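Local coordinates for small ribosomal subunit protein bS6 (PDB 2J5A) that probably binds 16S ribosomal RNA together with protein bS18, as a structural component of the small ribosomal subunit, at residues Glu11-Val16 with Arg94-Gln99. Sequence-based numbering, arbitrary orientation.
Unlike the reference sequence in segment 94-99: Ile98 (reference Phe).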
loop_
_atom_site.group_PDB
_atom_site.type_symbol
_atom_site.label_atom_id
_atom_site.label_comp_id
_atom_site.label_asym_id
_atom_site.label_seq_id
_atom_site.Cartn_x
_atom_site.Cartn_y
_atom_site.Cartn_z
ATOM N N GLU A 11 6.470 -4.865 0.001
ATOM C CA GLU A 11 5.205 -4.850 -0.691
ATOM C C GLU A 11 4.154 -4.384 0.297
ATOM O O GLU A 11 4.157 -4.842 1.443
ATOM C CB GLU A 11 4.857 -6.232 -1.203
ATOM C CG GLU A 11 3.567 -6.274 -1.971
ATOM C CD GLU A 11 3.370 -7.591 -2.656
ATOM O OE1 GLU A 11 4.142 -7.891 -3.590
ATOM O OE2 GLU A 11 2.435 -8.331 -2.264
ATOM N N THR A 12 3.296 -3.454 -0.149
ATOM C CA THR A 12 2.196 -2.908 0.651
ATOM C C THR A 12 0.890 -3.152 -0.098
ATOM O O THR A 12 0.809 -2.947 -1.294
ATOM C CB THR A 12 2.363 -1.387 0.879
ATOM O OG1 THR A 12 3.571 -1.140 1.600
ATOM C CG2 THR A 12 1.212 -0.800 1.629
ATOM N N VAL A 13 -0.111 -3.611 0.622
ATOM C CA VAL A 13 -1.450 -3.800 0.109
ATOM C C VAL A 13 -2.363 -3.102 1.102
ATOM O O VAL A 13 -2.233 -3.304 2.305
ATOM C CB VAL A 13 -1.850 -5.306 0.034
ATOM C CG1 VAL A 13 -3.267 -5.473 -0.476
ATOM C CG2 VAL A 13 -0.886 -6.105 -0.807
ATOM N N PHE A 14 -3.283 -2.277 0.598
ATOM C CA PHE A 14 -4.245 -1.596 1.446
ATOM C C PHE A 14 -5.614 -1.512 0.763
ATOM O O PHE A 14 -5.722 -1.601 -0.476
ATOM C CB PHE A 14 -3.730 -0.217 1.866
ATOM C CG PHE A 14 -3.514 0.726 0.720
ATOM C CD1 PHE A 14 -2.387 0.636 -0.064
ATOM C CD2 PHE A 14 -4.476 1.699 0.404
ATOM C CE1 PHE A 14 -2.193 1.505 -1.116
ATOM C CE2 PHE A 14 -4.287 2.562 -0.658
ATOM C CZ PHE A 14 -3.155 2.471 -1.410
ATOM N N ALA A 15 -6.646 -1.366 1.604
ATOM C CA ALA A 15 -8.045 -1.384 1.189
ATOM C C ALA A 15 -8.688 -0.062 1.559
ATOM O O ALA A 15 -8.630 0.353 2.714
ATOM C CB ALA A 15 -8.795 -2.525 1.865
ATOM N N VAL A 16 -9.281 0.598 0.566
ATOM C CA VAL A 16 -9.908 1.921 0.733
ATOM C C VAL A 16 -11.424 1.760 0.883
ATOM O O VAL A 16 -12.028 0.936 0.192
ATOM C CB VAL A 16 -9.601 2.806 -0.478
ATOM C CG1 VAL A 16 -10.356 4.111 -0.404
ATOM C CG2 VAL A 16 -8.103 3.022 -0.598
ATOM N N ARG A 94 -7.913 -1.065 5.725
ATOM C CA ARG A 94 -7.075 -2.228 5.836
ATOM C C ARG A 94 -5.713 -1.955 5.181
ATOM O O ARG A 94 -5.632 -1.334 4.123
ATOM C CB ARG A 94 -7.769 -3.429 5.201
ATOM C CG ARG A 94 -7.230 -4.700 5.739
ATOM C CD ARG A 94 -7.803 -5.885 5.064
ATOM N NE ARG A 94 -7.109 -7.070 5.523
ATOM C CZ ARG A 94 -7.120 -8.245 4.896
ATOM N NH1 ARG A 94 -7.795 -8.417 3.767
ATOM N NH2 ARG A 94 -6.443 -9.256 5.409
ATOM N N TRP A 95 -4.647 -2.391 5.845
ATOM C CA TRP A 95 -3.282 -2.144 5.383
ATOM C C TRP A 95 -2.409 -3.341 5.761
ATOM O O TRP A 95 -2.606 -3.947 6.810
ATOM C CB TRP A 95 -2.741 -0.803 5.929
ATOM C CG TRP A 95 -2.758 -0.685 7.401
ATOM C CD1 TRP A 95 -1.704 -0.856 8.239
ATOM C CD2 TRP A 95 -3.896 -0.407 8.234
ATOM N NE1 TRP A 95 -2.105 -0.693 9.542
ATOM C CE2 TRP A 95 -3.447 -0.419 9.566
ATOM C CE3 TRP A 95 -5.245 -0.138 7.979
ATOM C CZ2 TRP A 95 -4.293 -0.195 10.640
ATOM C CZ3 TRP A 95 -6.102 0.104 9.064
ATOM C CH2 TRP A 95 -5.620 0.076 10.372
ATOM N N LEU A 96 -1.500 -3.718 4.873
ATOM C CA LEU A 96 -0.633 -4.876 5.076
ATOM C C LEU A 96 0.734 -4.588 4.455
ATOM O O LEU A 96 0.829 -4.205 3.292
ATOM C CB LEU A 96 -1.200 -6.114 4.409
ATOM C CG LEU A 96 -2.668 -6.468 4.641
ATOM C CD1 LEU A 96 -3.104 -7.426 3.557
ATOM C CD2 LEU A 96 -2.909 -7.059 6.047
ATOM N N ASN A 97 1.782 -4.780 5.241
ATOM C CA ASN A 97 3.137 -4.575 4.787
ATOM C C ASN A 97 3.961 -5.849 4.920
ATOM O O ASN A 97 3.959 -6.532 5.950
ATOM C CB ASN A 97 3.739 -3.396 5.531
ATOM C CG ASN A 97 2.962 -2.109 5.272
ATOM O OD1 ASN A 97 3.159 -1.435 4.247
ATOM N ND2 ASN A 97 2.132 -1.720 6.236
ATOM N N ILE A 98 4.638 -6.169 3.832
ATOM C CA ILE A 98 5.306 -7.441 3.635
ATOM C C ILE A 98 6.715 -7.055 3.189
ATOM O O ILE A 98 6.856 -6.223 2.311
ATOM C CB ILE A 98 4.594 -8.191 2.466
ATOM C CG1 ILE A 98 3.158 -8.590 2.853
ATOM C CG2 ILE A 98 5.374 -9.368 2.028
ATOM C CD1 ILE A 98 2.048 -8.020 1.932
ATOM N N GLN A 99 7.751 -7.637 3.798
ATOM C CA GLN A 99 9.089 -7.576 3.220
ATOM C C GLN A 99 9.149 -8.707 2.222
ATOM O O GLN A 99 8.659 -9.787 2.499
ATOM C CB GLN A 99 10.191 -7.697 4.273
ATOM C CG GLN A 99 11.571 -7.267 3.720
ATOM C CD GLN A 99 12.741 -7.464 4.692
ATOM O OE1 GLN A 99 12.525 -7.618 5.900
ATOM N NE2 GLN A 99 13.970 -7.469 4.175
#
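Residues 11-16 of strand 8-16 run antiparallel to residues 94-99 of strand 92-100, the segment axes 4.4 Å apart at closest approach, with Glu11/Ile98, Val13/Leu96 and Ala15/Arg94 as hydrogen-bonded pairs. This joins the first strand to the last in the ferredoxin-like βαββαβ fold of bS6, where strand 92-100 is an outer strand. Glu11 N gives a nearly straight bond to Ile98 O (2.7 Å, 171° at the hydrogen), whereas at the other end the bond from Arg94 N to Ala15 O is weak.

On the helix-covered face, Phe14 suits the core: its chi1 of 63° carries the ring away from Trp95 toward Phe29 and Val32 of helix 22-38, leaving Phe14 CB and Trp95 CB 4.2 Å apart. The broad indole of Trp95 instead packs on Leu86 and Lys87 of helix 78-88, near the bound sodium ion.

The other face carries Val13, whose branched side chain fits an extended backbone: Val13 CB faces Leu96 CD1 and Val13 CG2 faces Ile98 CD1. Small Ala15 lets Arg94 lie close, CB to CB at 3.6 Å; the extended arginine then reaches Tyr66 OH through NH1, with Leu96 CD1 above one guanidinium face, offset toward its rim, while Glu11 OE1 accepts from Gln70 NE2.

Back under the helices, Thr12 and Asn97 stand side by side, where short hydroxyl and amide oxygen satisfy each other: buried Thr12 OG1 donates to Asn97 OD1 at 2.7 Å, the donor tilted 18° from the carbonyl plane.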